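Local coordinates for protein diphthine synthase (Entamoeba histolytica, PDB 3I4T) that probably methylates the modified histidine of elongation factor 2 with S-adenosylmethionine as methyl donor, a step in making diphthamide, at residues A[104-109]-A[114-119]; A[217-222]-A[252-257]. One frame throughout, in Å; residues are numbered along the deposited sequence.

Contact 1: residues A[104-109]-A[114-119]; sequences GDVYGA and DIFVRC
F116 reaches from helix 113-122 to the short helix 106-109 and puts the far end of its ring against V106 and Y107. Its CZ lies 3.6 Å from Y107 CE1 and 3.7 Å from V106 CG1, the methyl meeting the phenyl ring at its edge. The two aromatic planes are nearly parallel, 8° apart, but with centroids 5.5 Å apart they are displaced so far that little of one ring lies over the other. Long, flat side chains suit 107 and 116 because the backbones stay far apart: V106 CA and I115 CA, the closest pair, are 10.5 Å from each other. With CG1 opposite the main-chain nitrogen (chi1 -173°), the compact V106 turns that methyl to the ring. D105 is the N-cap of the short helix, OD2 accepting from G108 N at 2.9 Å from above the carboxylate plane; a CB on G108 would run into D105 CB. OD1 takes N131 N, and OD2 also receives N136 ND2 of the second subunit. The loop after strand 97-102 thus turns straight into a capped helix packed on the parallel sheet: V106 and F116 lie against strands 22-27 (I25) and 126-129 (V128), Y107 against 126-129.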
ATOM      1  N   GLY A 104       8.932   5.184  -3.540  1.00 45.52           N
ATOM      2  CA  GLY A 104       7.704   4.563  -3.061  1.00 47.27           C
ATOM      3  C   GLY A 104       7.126   5.173  -1.798  1.00 48.08           C
ATOM      4  O   GLY A 104       6.829   6.368  -1.746  1.00 47.91           O
ATOM      5  N   ASP A 105       6.934   4.321  -0.795  1.00 49.37           N
ATOM      6  CA  ASP A 105       6.392   4.709   0.517  1.00 50.46           C
ATOM      7  C   ASP A 105       7.414   4.332   1.597  1.00 50.87           C
ATOM      8  O   ASP A 105       8.123   3.335   1.480  1.00 50.74           O
ATOM      9  CB  ASP A 105       5.051   4.008   0.772  1.00 50.47           C
ATOM     10  CG  ASP A 105       4.394   4.424   2.089  1.00 51.83           C
ATOM     11  OD1 ASP A 105       4.290   5.647   2.345  1.00 52.49           O
ATOM     12  OD2 ASP A 105       3.955   3.520   2.857  1.00 51.74           O
ATOM     13  N   VAL A 106       7.491   5.154   2.631  1.00 51.76           N
ATOM     14  CA  VAL A 106       8.433   4.945   3.715  1.00 52.89           C
ATOM     15  C   VAL A 106       8.280   3.553   4.344  1.00 53.72           C
ATOM     16  O   VAL A 106       9.256   2.800   4.471  1.00 53.13           O
ATOM     17  CB  VAL A 106       8.225   6.007   4.800  1.00 52.68           C
ATOM     18  CG1 VAL A 106       9.314   5.910   5.857  1.00 52.22           C
ATOM     19  CG2 VAL A 106       8.180   7.382   4.173  1.00 52.70           C
ATOM     20  N   TYR A 107       7.046   3.248   4.743  1.00 54.98           N
ATOM     21  CA  TYR A 107       6.705   1.983   5.379  1.00 56.55           C
ATOM     22  C   TYR A 107       6.499   0.918   4.323  1.00 58.09           C
ATOM     23  O   TYR A 107       6.894  -0.236   4.528  1.00 58.54           O
ATOM     24  CB  TYR A 107       5.434   2.117   6.217  1.00 55.94           C
ATOM     25  CG  TYR A 107       5.539   3.111   7.336  1.00 55.04           C
ATOM     26  CD1 TYR A 107       6.430   2.912   8.388  1.00 54.39           C
ATOM     27  CD2 TYR A 107       4.749   4.256   7.347  1.00 54.28           C
ATOM     28  CE1 TYR A 107       6.526   3.825   9.424  1.00 53.83           C
ATOM     29  CE2 TYR A 107       4.837   5.178   8.377  1.00 54.04           C
ATOM     30  CZ  TYR A 107       5.728   4.958   9.414  1.00 54.35           C
ATOM     31  OH  TYR A 107       5.816   5.872  10.452  1.00 55.63           O
ATOM     32  N   GLY A 108       5.876   1.315   3.206  1.00 59.67           N
ATOM     33  CA  GLY A 108       5.670   0.444   2.045  1.00 61.81           C
ATOM     34  C   GLY A 108       6.944  -0.285   1.642  1.00 63.32           C
ATOM     35  O   GLY A 108       6.907  -1.476   1.308  1.00 63.73           O
ATOM     36  N   ALA A 109       8.070   0.427   1.697  1.00 64.61           N
ATOM     37  CA  ALA A 109       9.386  -0.146   1.407  1.00 65.86           C
ATOM     38  C   ALA A 109       9.895  -1.032   2.548  1.00 66.63           C
ATOM     39  O   ALA A 109      10.451  -2.108   2.298  1.00 66.78           O
ATOM     40  CB  ALA A 109      10.386   0.958   1.100  1.00 65.82           C
ATOM     41  N   ASP A 114      15.522   0.840  10.272  1.00 60.61           N
ATOM     42  CA  ASP A 114      16.704   1.108  11.104  1.00 58.92           C
ATOM     43  C   ASP A 114      16.882   2.603  11.371  1.00 57.55           C
ATOM     44  O   ASP A 114      17.438   3.000  12.406  1.00 57.20           O
ATOM     45  CB  ASP A 114      17.964   0.512  10.473  1.00 59.10           C
ATOM     46  N   ILE A 115      16.385   3.416  10.436  1.00 55.67           N
ATOM     47  CA  ILE A 115      16.406   4.870  10.539  1.00 54.01           C
ATOM     48  C   ILE A 115      15.601   5.329  11.748  1.00 52.65           C
ATOM     49  O   ILE A 115      16.089   6.106  12.565  1.00 52.17           O
ATOM     50  CB  ILE A 115      15.827   5.548   9.272  1.00 54.21           C
ATOM     51  CG1 ILE A 115      16.193   4.772   7.999  1.00 55.31           C
ATOM     52  CG2 ILE A 115      16.266   7.012   9.193  1.00 54.36           C
ATOM     53  CD1 ILE A 115      17.703   4.674   7.692  1.00 56.75           C
ATOM     54  N   PHE A 116      14.369   4.834  11.853  1.00 51.15           N
ATOM     55  CA  PHE A 116      13.488   5.161  12.964  1.00 50.06           C
ATOM     56  C   PHE A 116      14.169   4.889  14.293  1.00 49.22           C
ATOM     57  O   PHE A 116      14.157   5.745  15.176  1.00 49.12           O
ATOM     58  CB  PHE A 116      12.158   4.390  12.878  1.00 50.06           C
ATOM     59  CG  PHE A 116      11.293   4.800  11.722  1.00 49.85           C
ATOM     60  CD1 PHE A 116      10.525   5.960  11.785  1.00 49.85           C
ATOM     61  CD2 PHE A 116      11.242   4.026  10.564  1.00 50.13           C
ATOM     62  CE1 PHE A 116       9.727   6.349  10.708  1.00 49.29           C
ATOM     63  CE2 PHE A 116      10.446   4.407   9.480  1.00 49.96           C
ATOM     64  CZ  PHE A 116       9.689   5.569   9.554  1.00 49.22           C
ATOM     65  N   VAL A 117      14.761   3.703  14.417  1.00 48.28           N
ATOM     66  CA  VAL A 117      15.484   3.301  15.618  1.00 47.78           C
ATOM     67  C   VAL A 117      16.661   4.248  15.902  1.00 47.96           C
ATOM     68  O   VAL A 117      16.807   4.743  17.025  1.00 47.93           O
ATOM     69  CB  VAL A 117      15.955   1.825  15.524  1.00 47.64           C
ATOM     70  CG1 VAL A 117      16.961   1.487  16.617  1.00 47.26           C
ATOM     71  CG2 VAL A 117      14.766   0.879  15.596  1.00 47.02           C
ATOM     72  N   ARG A 118      17.478   4.517  14.882  1.00 47.71           N
ATOM     73  CA  ARG A 118      18.617   5.415  15.037  1.00 47.58           C
ATOM     74  C   ARG A 118      18.196   6.811  15.486  1.00 46.95           C
ATOM     75  O   ARG A 118      18.895   7.445  16.285  1.00 46.93           O
ATOM     76  CB  ARG A 118      19.454   5.474  13.754  1.00 47.93           C
ATOM     77  CG  ARG A 118      20.391   4.285  13.588  1.00 50.84           C
ATOM     78  CD  ARG A 118      21.308   4.414  12.373  1.00 56.75           C
ATOM     79  NE  ARG A 118      20.670   4.016  11.113  1.00 60.49           N
ATOM     80  CZ  ARG A 118      20.749   2.803  10.562  1.00 63.20           C
ATOM     81  NH1 ARG A 118      21.435   1.827  11.154  1.00 64.59           N
ATOM     82  NH2 ARG A 118      20.132   2.561   9.407  1.00 63.80           N
ATOM     83  N   CYS A 119      17.057   7.276  14.970  1.00 46.03           N
ATOM     84  CA  CYS A 119      16.475   8.552  15.364  1.00 45.60           C
ATOM     85  C   CYS A 119      16.031   8.568  16.815  1.00 45.47           C
ATOM     86  O   CYS A 119      16.284   9.538  17.527  1.00 45.76           O
ATOM     87  CB  CYS A 119      15.290   8.895  14.478  1.00 45.44           C
ATOM     88  SG  CYS A 119      15.782   9.432  12.857  1.00 45.76           S
TER

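Contact 2: residues A[217-222]-A[252-257]; sequences QLLEVE and GKMKDL
M254 is extended through chi2 (-157°) and then bends at chi3 (75°), which swings its terminal methyl round to L218 on helix 211-225. CE comes to 3.8 Å of L218 CD1 and 4.2 Å of L218 CB, the two side chains crossing at about a right angle. L219, one residue further along the helix, offers its CD2 to the sulfur instead, a looser approach of 4.4 Å to M254 SD. The branched leucines present methyls to the thioether end, and the unbranched, flexible methionine gives a different part of that end to each; its CA still lies 8.3 Å from L219 CA. The contact packs helix 211-225 against the short helix 254-257, which directly follows strand 248-253, the antiparallel partner of 235-240. K253 is at the N-cap position, and its carbonyl O accepts from L257 N at 2.9 Å. M254 also rests on I215 of the long helix and V236 of strand 235-240, while L218 packs on Y166 of helix 166-175. The side chains of Q217 and E222 bond elsewhere, Q217 to Y166 and C155, E222 to Y167 and two backbone nitrogens. M254 against L218 and L219 is apolar packing, mostly buried, in which shape and the exclusion of water probably matter more than direction.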
ATOM      1  N   GLN A 217      14.855 -19.557 -10.519  1.00 38.88           N
ATOM      2  CA  GLN A 217      15.165 -20.004  -9.162  1.00 38.65           C
ATOM      3  C   GLN A 217      13.986 -20.736  -8.504  1.00 38.95           C
ATOM      4  O   GLN A 217      14.179 -21.769  -7.862  1.00 38.89           O
ATOM      5  CB  GLN A 217      15.602 -18.821  -8.293  1.00 38.31           C
ATOM      6  CG  GLN A 217      16.410 -19.253  -7.085  1.00 37.28           C
ATOM      7  CD  GLN A 217      16.593 -18.152  -6.064  1.00 34.64           C
ATOM      8  OE1 GLN A 217      15.890 -18.113  -5.054  1.00 34.18           O
ATOM      9  NE2 GLN A 217      17.550 -17.264  -6.307  1.00 31.30           N
ATOM     10  N   LEU A 218      12.777 -20.196  -8.673  1.00 38.95           N
ATOM     11  CA  LEU A 218      11.563 -20.814  -8.130  1.00 39.53           C
ATOM     12  C   LEU A 218      11.340 -22.216  -8.685  1.00 39.71           C
ATOM     13  O   LEU A 218      10.940 -23.128  -7.947  1.00 40.14           O
ATOM     14  CB  LEU A 218      10.309 -19.954  -8.386  1.00 39.24           C
ATOM     15  CG  LEU A 218      10.151 -18.562  -7.757  1.00 39.05           C
ATOM     16  CD1 LEU A 218       8.836 -17.945  -8.177  1.00 37.75           C
ATOM     17  CD2 LEU A 218      10.238 -18.571  -6.255  1.00 38.85           C
ATOM     18  N   LEU A 219      11.600 -22.385  -9.977  1.00 39.83           N
ATOM     19  CA  LEU A 219      11.439 -23.682 -10.629  1.00 39.74           C
ATOM     20  C   LEU A 219      12.450 -24.690 -10.107  1.00 40.04           C
ATOM     21  O   LEU A 219      12.135 -25.863  -9.937  1.00 40.55           O
ATOM     22  CB  LEU A 219      11.522 -23.540 -12.150  1.00 39.44           C
ATOM     23  CG  LEU A 219      10.264 -22.889 -12.748  1.00 39.00           C
ATOM     24  CD1 LEU A 219      10.392 -22.640 -14.248  1.00 37.48           C
ATOM     25  CD2 LEU A 219       9.030 -23.735 -12.455  1.00 37.72           C
ATOM     26  N   GLU A 220      13.653 -24.215  -9.810  1.00 40.44           N
ATOM     27  CA  GLU A 220      14.719 -25.066  -9.294  1.00 40.87           C
ATOM     28  C   GLU A 220      14.468 -25.506  -7.843  1.00 40.37           C
ATOM     29  O   GLU A 220      14.786 -26.635  -7.457  1.00 40.37           O
ATOM     30  CB  GLU A 220      16.041 -24.320  -9.404  1.00 41.24           C
ATOM     31  CG  GLU A 220      17.260 -25.197  -9.344  1.00 44.39           C
ATOM     32  CD  GLU A 220      18.532 -24.380  -9.319  1.00 49.20           C
ATOM     33  OE1 GLU A 220      18.775 -23.609 -10.276  1.00 50.74           O
ATOM     34  OE2 GLU A 220      19.294 -24.509  -8.337  1.00 52.87           O
ATOM     35  N   VAL A 221      13.904 -24.600  -7.050  1.00 39.94           N
ATOM     36  CA  VAL A 221      13.526 -24.881  -5.675  1.00 39.21           C
ATOM     37  C   VAL A 221      12.379 -25.898  -5.628  1.00 39.82           C
ATOM     38  O   VAL A 221      12.392 -26.805  -4.808  1.00 39.31           O
ATOM     39  CB  VAL A 221      13.174 -23.573  -4.936  1.00 38.90           C
ATOM     40  CG1 VAL A 221      12.442 -23.836  -3.634  1.00 37.54           C
ATOM     41  CG2 VAL A 221      14.439 -22.742  -4.691  1.00 38.52           C
ATOM     42  N   GLU A 222      11.397 -25.760  -6.518  1.00 40.72           N
ATOM     43  CA  GLU A 222      10.297 -26.719  -6.549  1.00 41.91           C
ATOM     44  C   GLU A 222      10.817 -28.102  -6.940  1.00 42.47           C
ATOM     45  O   GLU A 222      10.395 -29.101  -6.378  1.00 42.44           O
ATOM     46  CB  GLU A 222       9.162 -26.263  -7.481  1.00 41.80           C
ATOM     47  CG  GLU A 222       8.041 -27.302  -7.719  1.00 42.55           C
ATOM     48  CD  GLU A 222       7.209 -27.645  -6.474  1.00 45.22           C
ATOM     49  OE1 GLU A 222       6.792 -26.738  -5.720  1.00 45.89           O
ATOM     50  OE2 GLU A 222       6.953 -28.845  -6.253  1.00 47.52           O
ATOM     51  N   GLY A 252       0.833 -15.212 -17.639  1.00 34.33           N
ATOM     52  CA  GLY A 252       1.117 -16.434 -18.377  1.00 35.07           C
ATOM     53  C   GLY A 252       1.846 -17.477 -17.554  1.00 35.80           C
ATOM     54  O   GLY A 252       2.116 -17.274 -16.361  1.00 35.45           O
ATOM     55  N   LYS A 253       2.161 -18.595 -18.208  1.00 36.41           N
ATOM     56  CA  LYS A 253       2.834 -19.719 -17.573  1.00 37.14           C
ATOM     57  C   LYS A 253       4.244 -19.347 -17.154  1.00 37.65           C
ATOM     58  O   LYS A 253       4.885 -18.510 -17.779  1.00 37.64           O
ATOM     59  CB  LYS A 253       2.873 -20.938 -18.510  1.00 36.90           C
ATOM     60  CG  LYS A 253       1.518 -21.387 -19.023  1.00 37.89           C
ATOM     61  CD  LYS A 253       1.505 -22.858 -19.428  1.00 39.25           C
ATOM     62  CE  LYS A 253       0.339 -23.182 -20.379  1.00 39.31           C
ATOM     63  NZ  LYS A 253       0.768 -23.087 -21.821  1.00 39.53           N
ATOM     64  N   MET A 254       4.725 -19.990 -16.098  1.00 38.93           N
ATOM     65  CA  MET A 254       6.096 -19.811 -15.635  1.00 40.03           C
ATOM     66  C   MET A 254       7.114 -20.105 -16.717  1.00 40.52           C
ATOM     67  O   MET A 254       8.077 -19.355 -16.856  1.00 41.00           O
ATOM     68  CB  MET A 254       6.366 -20.640 -14.380  1.00 39.94           C
ATOM     69  CG  MET A 254       5.504 -20.183 -13.204  1.00 42.52           C
ATOM     70  SD  MET A 254       6.120 -20.588 -11.551  1.00 47.95           S
ATOM     71  CE  MET A 254       7.440 -19.390 -11.391  1.00 44.08           C
ATOM     72  N   LYS A 255       6.889 -21.168 -17.495  1.00 41.18           N
ATOM     73  CA  LYS A 255       7.811 -21.532 -18.584  1.00 41.84           C
ATOM     74  C   LYS A 255       7.808 -20.519 -19.716  1.00 41.94           C
ATOM     75  O   LYS A 255       8.804 -20.381 -20.423  1.00 42.48           O
ATOM     76  CB  LYS A 255       7.514 -22.924 -19.146  1.00 42.12           C
ATOM     77  CG  LYS A 255       6.134 -23.090 -19.780  1.00 43.16           C
ATOM     78  CD  LYS A 255       5.909 -24.516 -20.253  1.00 44.01           C
ATOM     79  CE  LYS A 255       4.626 -24.628 -21.057  1.00 46.17           C
ATOM     80  NZ  LYS A 255       4.373 -26.025 -21.538  1.00 47.18           N
ATOM     81  N   ASP A 256       6.694 -19.813 -19.887  1.00 41.88           N
ATOM     82  CA  ASP A 256       6.587 -18.808 -20.937  1.00 41.57           C
ATOM     83  C   ASP A 256       7.176 -17.481 -20.496  1.00 41.42           C
ATOM     84  O   ASP A 256       7.810 -16.777 -21.288  1.00 41.60           O
ATOM     85  CB  ASP A 256       5.136 -18.638 -21.367  1.00 41.53           C
ATOM     86  CG  ASP A 256       4.627 -19.818 -22.157  1.00 42.73           C
ATOM     87  OD1 ASP A 256       5.386 -20.363 -22.987  1.00 45.64           O
ATOM     88  OD2 ASP A 256       3.464 -20.212 -21.961  1.00 44.32           O
ATOM     89  N   LEU A 257       6.976 -17.146 -19.227  1.00 41.16           N
ATOM     90  CA  LEU A 257       7.483 -15.889 -18.684  1.00 40.87           C
ATOM     91  C   LEU A 257       8.978 -15.946 -18.386  1.00 40.77           C
ATOM     92  O   LEU A 257       9.669 -14.937 -18.478  1.00 40.55           O
ATOM     93  CB  LEU A 257       6.645 -15.426 -17.479  1.00 40.88           C
ATOM     94  CG  LEU A 257       5.511 -14.438 -17.798  1.00 40.63           C
ATOM     95  CD1 LEU A 257       4.519 -14.976 -18.793  1.00 39.93           C
ATOM     96  CD2 LEU A 257       4.793 -13.997 -16.546  1.00 41.33           C
TER

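In the fold
The contacts lie on opposite sides of the chain's centre, their own centres 33 Å apart and their nearest atoms about 18 Å apart. Contact 1 packs on the parallel sheet of the first half of the chain, whereas contact 2 belongs with the mixed sheet of the second, consistent with the two-lobed architecture of tetrapyrrole methylase relatives, in which the cofactor binds in the cleft between lobes; a similar cleft is probable here by analogy with them. They also differ in setting: 104-109 and 114-119 reach the second subunit, whereas 217-222 and 252-257 touch no other chain of the assembly.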